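Local coordinates for protein beta-N-acetylhexosaminidase (Arthrobacter aurescens, PDB 3RCN) that probably hydrolyses terminal non-reducing N-acetyl-D-hexosamine residues of N-acetyl-beta-D-hexosaminides, as a member of glycosyl hydrolase family 20, at residues I67-D72 and V88-G93; M400-K405 and Y432-L437; G415-V420 and W522-G527. One frame throughout, in Å; residues are numbered along the deposited sequence.

In the fold
Contact 1 pairs two strands of the mixed sheet in the N-terminal family 20 domain, whereas contact 2 joins two loops of the catalytic TIM barrel, with centres about 34 Å apart. Contact 3 lies at the periphery, where a barrel loop meets the C-terminal tail beside the second subunit. It is about 47 Å from contact 1 and about 26 Å from contact 2, centre to centre. Contacts 2 and 3 interleave along the chain: 415-420 falls between 400-405 and 432-437, and 522-527 follows them all. None of the three includes Glu316, the predicted proton donor, and the sulfate at contact 3 probably comes from the crystallisation liquor.

Contact 1 (I67-D72 and V88-G93); sequences IRLLLD and VVISAG
The carbonyl oxygen of Ile90 is held by two groups of the neighbouring strand: Leu70 N donates a hydrogen bond to Ile90 O at 2.7 Å, tilted from the carbonyl plane, while Leu69 CA offers a CA-H...O contact to the same oxygen at 3.3 Å. This pattern recurs along the parallel pair 67-71 and 88-92. Arg68 bonds through its N to Val88 O and through its O to Ile90 N, both at 2.8 Å, and Leu70 O receives Ala92 N at 2.9 Å. Beyond the last bridge, Asp72 N approaches Ala92 O from above the carbonyl plane. Its carboxylate turns to Ser74 and Arg81.

On the face carrying Ile67, Leu69, Val88 and Ile90, the side chains of Leu69 and Ile90 lie side by side and point the same way, Leu69 CD2 reaching Ile90 CD1 at 3.7 Å. Helices 39-53 and 95-109 cover this face. On the other face, Val89 straddles two partners. Its CG1, anti to the backbone N (chi1 176°), meets Leu70 CD1 at 3.7 Å, and its CG2 touches the extended Arg68 chain at CD, 3.9 Å away.

Strand 80-84, antiparallel to 88-92, separates the two in sequence. Backbone bonds fix the register of two inner strands, 67-71 lying next to the edge strand 32-34; side-chain alternation gives the helices an aliphatic face and puts Arg68, Leu70, Val89 and Ser91 on the reverse.

Contact 2 (M400-K405 and Y432-L437); sequences MCPEHK and YEFEPL
Phe434 carries its CG anti to the backbone N (chi1 160°), sending the ring to Pro402 and Lys405, while the selenomethionine Met400 is bent at both chi2 and chi3 (-68° and -55°) so that its SE meets Leu437. The contact belongs to the catalytic TIM barrel: 400-405 leads out of strand 397-400, whereas the loop segment 432-437 runs from helix 428-432 toward strand 449-456, which pairs with 397-400.

Pro402 and Phe434 come from opposite directions, and the proline CG lies 3.6 Å from Phe434 CE1. Lys405 crosses the ring obliquely with its aliphatic base, its CB 3.7 Å from Phe434 CD1, before the chain end leads away. A bond from Lys405 N to Pro402 O folds the loop so that both residues face the one ring, which Leu406 also touches. An alanine in place of Phe434 is likely to open a gap between the loops and leave Pro402 and the Lys405 methylenes without their aromatic partner.

Toward the barrel strand, Met400 CG reaches Pro436 CB at 4.1 Å. Leu437, also packed on Tyr385 and Leu392 of helix 385-393, brings one methyl to the selenomethionine: its CD1 lies 3.5 Å from Met400 SE and 3.7 Å from Met400 CE.

Contact 3 (G415-V420 and W522-G527); sequences GDDEPV and WQQRPG. With SO4 (sulfate ion), chain G.
The carboxylate of Asp417 and the amide of Gln524 extend side by side in the same direction with their planes 83° apart, Asp417 OD1 and Gln524 OE1 being neighbouring oxygens 3.9 Å apart rather than partners. Asp417 is poorly ordered, so their relative placement is loosely defined. Closer in, the Gln524 CG methylene sits 3.6 Å from the backbone O of Asp417. The third flat group, the Arg525 guanidinium, has Trp522 O at its edge and in its plane.

Arg525 starts toward the other segment, then bends at chi2 (-93°), which folds the guanidinium back over its own loop. There a single nitrogen makes two bonds: Arg525 NH1 donates to Trp522 O at 3.0 Å and to Gln524 O at 2.8 Å, lying above the plane of each carbonyl. These bonds should limit rotation of the group and brace the turn of 522-525. Arg525 NH2 forms a salt bridge to another sulfate, probably also from the crystallisation liquor, and Arg215 of the second subunit lies close by, with Pro216 of that subunit packed on Arg525.

Pro419 projects from its loop toward 522-527, its CB coming within 3.5 Å of Gln523 O and 4.1 Å of Arg525 CG; Arg466 and Phe469 of helix 464-471 also touch this proline. The polar link is a water that accepts from Val420 N at 2.8 Å and donates to Arg525 O at the same distance, so backbone is tied to backbone through one molecule. At the far end of 415-420, the poorly ordered Gly415 donates a long, bent bond from its N to a liquor-derived sulfate, which Lys532 also binds.

Here a loop after strand 397-400 of the family 20 TIM barrel meets the C-terminal segment through one bridging water, beside the second subunit.

Contact 1 (I67-D72 and V88-G93)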
# COMPACT_ATOMS: atom_id res chain seq x y z
N ILE A 67 11.50 13.74 -25.17
CA ILE A 67 11.53 14.39 -23.87
C ILE A 67 12.99 14.64 -23.49
O ILE A 67 13.73 13.69 -23.23
CB ILE A 67 10.89 13.49 -22.81
CG1 ILE A 67 9.45 13.16 -23.18
CG2 ILE A 67 10.94 14.13 -21.43
CD1 ILE A 67 8.84 12.10 -22.31
N ARG A 68 13.40 15.90 -23.47
CA ARG A 68 14.77 16.29 -23.12
C ARG A 68 14.84 16.95 -21.75
O ARG A 68 14.08 17.88 -21.47
CB ARG A 68 15.32 17.28 -24.14
CG ARG A 68 15.08 16.85 -25.56
CD ARG A 68 15.38 17.94 -26.57
NE ARG A 68 15.02 17.45 -27.89
CZ ARG A 68 14.71 18.21 -28.93
NH1 ARG A 68 14.72 19.54 -28.81
NH2 ARG A 68 14.39 17.65 -30.08
N LEU A 69 15.73 16.45 -20.90
CA LEU A 69 16.02 17.10 -19.62
C LEU A 69 17.39 17.76 -19.70
O LEU A 69 18.43 17.08 -19.71
CB LEU A 69 15.97 16.08 -18.48
CG LEU A 69 14.78 15.12 -18.53
CD1 LEU A 69 14.90 14.10 -17.41
CD2 LEU A 69 13.46 15.88 -18.46
N LEU A 70 17.40 19.09 -19.74
CA LEU A 70 18.63 19.85 -19.98
C LEU A 70 19.08 20.68 -18.79
O LEU A 70 18.28 21.36 -18.15
CB LEU A 70 18.45 20.75 -21.20
CG LEU A 70 18.05 19.98 -22.45
CD1 LEU A 70 17.64 20.94 -23.53
CD2 LEU A 70 19.20 19.09 -22.91
N LEU A 71 20.38 20.63 -18.50
CA LEU A 71 20.97 21.42 -17.42
C LEU A 71 21.13 22.88 -17.83
O LEU A 71 21.74 23.17 -18.86
CB LEU A 71 22.33 20.87 -17.01
CG LEU A 71 22.85 21.52 -15.73
CD1 LEU A 71 22.50 20.64 -14.54
CD2 LEU A 71 24.34 21.76 -15.82
N ASP A 72 20.58 23.77 -17.02
CA ASP A 72 20.74 25.22 -17.17
C ASP A 72 21.27 25.85 -15.88
O ASP A 72 20.50 26.16 -14.97
CB ASP A 72 19.44 25.92 -17.58
CG ASP A 72 19.60 27.44 -17.70
OD1 ASP A 72 20.69 27.97 -17.38
OD2 ASP A 72 18.62 28.10 -18.10
N VAL A 88 9.31 17.95 -26.02
CA VAL A 88 9.14 18.37 -24.63
C VAL A 88 10.49 18.66 -24.00
O VAL A 88 11.29 17.75 -23.80
CB VAL A 88 8.43 17.27 -23.83
CG1 VAL A 88 8.48 17.57 -22.33
CG2 VAL A 88 7.00 17.11 -24.32
N VAL A 89 10.76 19.93 -23.69
CA VAL A 89 12.07 20.31 -23.18
C VAL A 89 12.01 20.86 -21.75
O VAL A 89 11.41 21.90 -21.50
CB VAL A 89 12.74 21.36 -24.09
CG1 VAL A 89 14.05 21.82 -23.49
CG2 VAL A 89 12.96 20.78 -25.47
N ILE A 90 12.64 20.15 -20.82
CA ILE A 90 12.67 20.57 -19.43
C ILE A 90 14.07 20.99 -19.06
O ILE A 90 14.98 20.16 -19.03
CB ILE A 90 12.24 19.43 -18.48
CG1 ILE A 90 10.78 19.05 -18.72
CG2 ILE A 90 12.41 19.84 -17.03
CD1 ILE A 90 10.37 17.78 -17.99
N SER A 91 14.25 22.29 -18.80
CA SER A 91 15.52 22.86 -18.31
C SER A 91 15.52 22.98 -16.79
O SER A 91 14.54 23.44 -16.20
CB SER A 91 15.74 24.26 -18.90
OG SER A 91 15.62 24.29 -20.31
N ALA A 92 16.61 22.59 -16.14
CA ALA A 92 16.70 22.77 -14.69
C ALA A 92 18.13 23.07 -14.22
O ALA A 92 19.10 22.80 -14.94
CB ALA A 92 16.12 21.55 -13.96
N GLY A 93 18.26 23.62 -13.01
CA GLY A 93 19.58 23.89 -12.43
C GLY A 93 20.18 22.66 -11.76
O GLY A 93 21.38 22.62 -11.45

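Contact 2 (M400-K405 and Y432-L437)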
# COMPACT_ATOMS: atom_id res chain seq x y z
N MSE A 400 8.16 26.92 10.30
CA MSE A 400 6.87 27.13 10.96
C MSE A 400 5.92 25.93 10.79
O MSE A 400 5.71 25.42 9.69
CB MSE A 400 6.19 28.39 10.45
CG MSE A 400 7.01 29.64 10.63
SE MSE A 400 7.23 30.12 12.51
CE MSE A 400 5.32 30.17 12.98
N CYS A 401 5.38 25.48 11.91
CA CYS A 401 4.28 24.55 11.92
C CYS A 401 3.35 24.89 13.06
O CYS A 401 3.29 24.17 14.06
CB CYS A 401 4.79 23.11 12.05
SG CYS A 401 6.12 22.87 13.23
N PRO A 402 2.62 26.00 12.93
CA PRO A 402 1.72 26.45 14.01
C PRO A 402 0.66 25.40 14.31
O PRO A 402 0.05 24.88 13.39
CB PRO A 402 1.07 27.70 13.43
CG PRO A 402 1.95 28.13 12.30
CD PRO A 402 2.58 26.89 11.76
N GLU A 403 0.45 25.09 15.59
CA GLU A 403 -0.54 24.12 16.01
C GLU A 403 -1.96 24.52 15.62
O GLU A 403 -2.82 23.67 15.47
CB GLU A 403 -0.47 23.91 17.53
CG GLU A 403 -1.52 22.93 18.08
CD GLU A 403 -1.64 22.97 19.60
OE1 GLU A 403 -1.08 23.89 20.24
OE2 GLU A 403 -2.32 22.08 20.16
N HIS A 404 -2.23 25.82 15.50
CA HIS A 404 -3.59 26.25 15.20
C HIS A 404 -3.83 26.47 13.71
O HIS A 404 -4.88 26.96 13.30
CB HIS A 404 -3.99 27.47 16.03
CG HIS A 404 -3.07 28.63 15.88
ND1 HIS A 404 -1.78 28.64 16.38
CD2 HIS A 404 -3.25 29.85 15.31
CE1 HIS A 404 -1.21 29.80 16.11
NE2 HIS A 404 -2.08 30.55 15.46
N LYS A 405 -2.82 26.14 12.90
CA LYS A 405 -2.89 26.30 11.45
C LYS A 405 -2.64 24.99 10.71
O LYS A 405 -3.45 24.53 9.93
CB LYS A 405 -1.89 27.35 10.98
CG LYS A 405 -2.13 28.76 11.51
CD LYS A 405 -3.52 29.24 11.16
CE LYS A 405 -3.68 30.71 11.48
NZ LYS A 405 -3.24 31.01 12.87
N TYR A 432 -5.36 27.36 3.30
CA TYR A 432 -4.87 27.87 2.02
C TYR A 432 -4.48 29.32 2.15
O TYR A 432 -3.68 29.84 1.37
CB TYR A 432 -5.91 27.74 0.93
CG TYR A 432 -5.43 28.21 -0.44
CD1 TYR A 432 -4.47 27.48 -1.15
CD2 TYR A 432 -5.95 29.36 -1.04
CE1 TYR A 432 -4.03 27.90 -2.40
CE2 TYR A 432 -5.52 29.78 -2.29
CZ TYR A 432 -4.56 29.04 -2.96
OH TYR A 432 -4.12 29.45 -4.20
N GLU A 433 -5.07 29.99 3.13
CA GLU A 433 -4.82 31.40 3.37
C GLU A 433 -3.75 31.66 4.44
O GLU A 433 -3.46 32.79 4.76
CB GLU A 433 -6.14 32.10 3.66
CG GLU A 433 -7.09 32.04 2.45
CD GLU A 433 -8.38 32.83 2.66
OE1 GLU A 433 -8.64 33.27 3.81
OE2 GLU A 433 -9.13 33.00 1.67
N PHE A 434 -3.13 30.59 4.95
CA PHE A 434 -2.07 30.67 5.95
C PHE A 434 -0.77 31.37 5.52
O PHE A 434 -0.36 31.28 4.36
CB PHE A 434 -1.71 29.27 6.43
CG PHE A 434 -0.35 29.17 7.08
CD1 PHE A 434 -0.19 29.40 8.44
CD2 PHE A 434 0.78 28.86 6.32
CE1 PHE A 434 1.08 29.31 9.03
CE2 PHE A 434 2.05 28.78 6.90
CZ PHE A 434 2.20 29.00 8.25
N GLU A 435 -0.11 32.03 6.47
CA GLU A 435 1.22 32.63 6.25
C GLU A 435 2.18 32.42 7.42
O GLU A 435 1.76 32.34 8.57
CB GLU A 435 1.09 34.12 5.95
CG GLU A 435 0.46 34.45 4.60
CD GLU A 435 1.48 34.67 3.50
OE1 GLU A 435 2.40 35.50 3.69
OE2 GLU A 435 1.36 34.00 2.44
N PRO A 436 3.48 32.26 7.11
CA PRO A 436 4.70 32.22 7.94
C PRO A 436 5.38 33.56 8.28
O PRO A 436 6.24 33.97 7.50
CB PRO A 436 5.67 31.37 7.11
CG PRO A 436 4.90 30.92 5.91
CD PRO A 436 3.77 31.88 5.72
N LEU A 437 4.98 34.25 9.35
CA LEU A 437 5.66 35.50 9.79
C LEU A 437 5.67 36.66 8.78
O LEU A 437 6.75 37.16 8.45
CB LEU A 437 7.12 35.21 10.15
CG LEU A 437 7.54 34.42 11.39
CD1 LEU A 437 6.46 33.45 11.81
CD2 LEU A 437 8.81 33.68 11.05

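Contact 3 (G415-V420 and W522-G527)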
# COMPACT_ATOMS: atom_id res chain seq x y z
N GLY A 415 -18.76 20.63 14.00
CA GLY A 415 -19.89 19.73 14.13
C GLY A 415 -19.59 18.27 14.43
O GLY A 415 -18.45 17.86 14.66
N ASP A 416 -20.66 17.48 14.45
CA ASP A 416 -20.60 16.10 14.91
C ASP A 416 -20.45 15.05 13.80
O ASP A 416 -20.35 13.86 14.08
CB ASP A 416 -21.80 15.78 15.81
CG ASP A 416 -21.92 16.75 16.99
OD1 ASP A 416 -22.13 16.28 18.13
OD2 ASP A 416 -21.82 17.98 16.77
N ASP A 417 -20.42 15.47 12.54
CA ASP A 417 -20.26 14.50 11.45
C ASP A 417 -18.82 14.16 11.05
O ASP A 417 -18.59 13.19 10.33
CB ASP A 417 -21.10 14.89 10.25
CG ASP A 417 -22.56 14.56 10.44
OD1 ASP A 417 -22.95 13.40 10.17
OD2 ASP A 417 -23.32 15.45 10.90
N GLU A 418 -17.86 14.94 11.53
CA GLU A 418 -16.45 14.62 11.30
C GLU A 418 -16.01 13.51 12.27
O GLU A 418 -16.40 13.50 13.43
CB GLU A 418 -15.58 15.87 11.49
CG GLU A 418 -15.95 17.07 10.61
CD GLU A 418 -15.93 16.73 9.11
OE1 GLU A 418 -14.92 16.15 8.64
OE2 GLU A 418 -16.93 17.04 8.41
N PRO A 419 -15.22 12.54 11.77
CA PRO A 419 -14.73 11.42 12.58
C PRO A 419 -13.72 11.79 13.70
O PRO A 419 -12.75 12.48 13.41
CB PRO A 419 -14.05 10.51 11.54
CG PRO A 419 -13.73 11.41 10.39
CD PRO A 419 -14.81 12.44 10.36
N VAL A 420 -13.94 11.31 14.92
CA VAL A 420 -13.10 11.60 16.08
C VAL A 420 -12.59 13.04 16.10
O VAL A 420 -11.38 13.28 15.97
CB VAL A 420 -11.89 10.65 16.16
CG1 VAL A 420 -11.28 10.66 17.56
CG2 VAL A 420 -12.29 9.24 15.75
N TRP A 522 -18.69 5.72 5.01
CA TRP A 522 -17.73 4.73 5.52
C TRP A 522 -16.52 5.38 6.18
O TRP A 522 -15.70 4.71 6.81
CB TRP A 522 -17.28 3.74 4.44
CG TRP A 522 -16.65 4.38 3.25
CD1 TRP A 522 -15.33 4.66 3.07
CD2 TRP A 522 -17.32 4.82 2.06
NE1 TRP A 522 -15.13 5.26 1.83
CE2 TRP A 522 -16.35 5.37 1.20
CE3 TRP A 522 -18.66 4.82 1.65
CZ2 TRP A 522 -16.66 5.90 -0.04
CZ3 TRP A 522 -18.97 5.35 0.40
CH2 TRP A 522 -17.98 5.88 -0.42
N GLN A 523 -16.39 6.69 6.00
CA GLN A 523 -15.33 7.47 6.64
C GLN A 523 -15.72 7.98 8.02
O GLN A 523 -14.88 8.47 8.77
CB GLN A 523 -14.96 8.65 5.76
CG GLN A 523 -14.22 8.27 4.50
CD GLN A 523 -14.14 9.44 3.54
OE1 GLN A 523 -14.92 10.39 3.64
NE2 GLN A 523 -13.19 9.38 2.62
N GLN A 524 -17.00 7.91 8.35
CA GLN A 524 -17.46 8.35 9.66
C GLN A 524 -17.15 7.35 10.78
O GLN A 524 -16.94 6.16 10.54
CB GLN A 524 -18.94 8.70 9.59
CG GLN A 524 -19.19 9.95 8.78
CD GLN A 524 -20.65 10.20 8.56
OE1 GLN A 524 -21.48 9.89 9.41
NE2 GLN A 524 -20.99 10.75 7.39
N ARG A 525 -17.08 7.83 12.01
CA ARG A 525 -16.85 6.96 13.16
C ARG A 525 -17.69 7.45 14.34
O ARG A 525 -17.17 8.06 15.26
CB ARG A 525 -15.36 6.95 13.54
CG ARG A 525 -14.41 6.55 12.41
CD ARG A 525 -14.08 5.05 12.39
NE ARG A 525 -13.12 4.70 11.34
CZ ARG A 525 -13.43 4.55 10.05
NH1 ARG A 525 -14.68 4.73 9.63
NH2 ARG A 525 -12.49 4.24 9.16
N PRO A 526 -18.99 7.19 14.30
CA PRO A 526 -19.90 7.61 15.37
C PRO A 526 -19.67 6.87 16.69
O PRO A 526 -19.22 5.72 16.69
CB PRO A 526 -21.29 7.25 14.82
CG PRO A 526 -21.03 6.14 13.79
CD PRO A 526 -19.69 6.47 13.20
N GLY A 527 -19.98 7.53 17.80
CA GLY A 527 -19.81 6.94 19.12
C GLY A 527 -18.39 7.07 19.67
O GLY A 527 -18.11 6.65 20.79
S SO4 G . -18.58 23.01 17.28
O1 SO4 G . -19.34 21.79 17.52
O2 SO4 G . -17.93 22.98 15.98
O3 SO4 G . -19.48 24.15 17.33
O4 SO4 G . -17.55 23.15 18.31
O HOH W 1 -16.37 10.60 16.10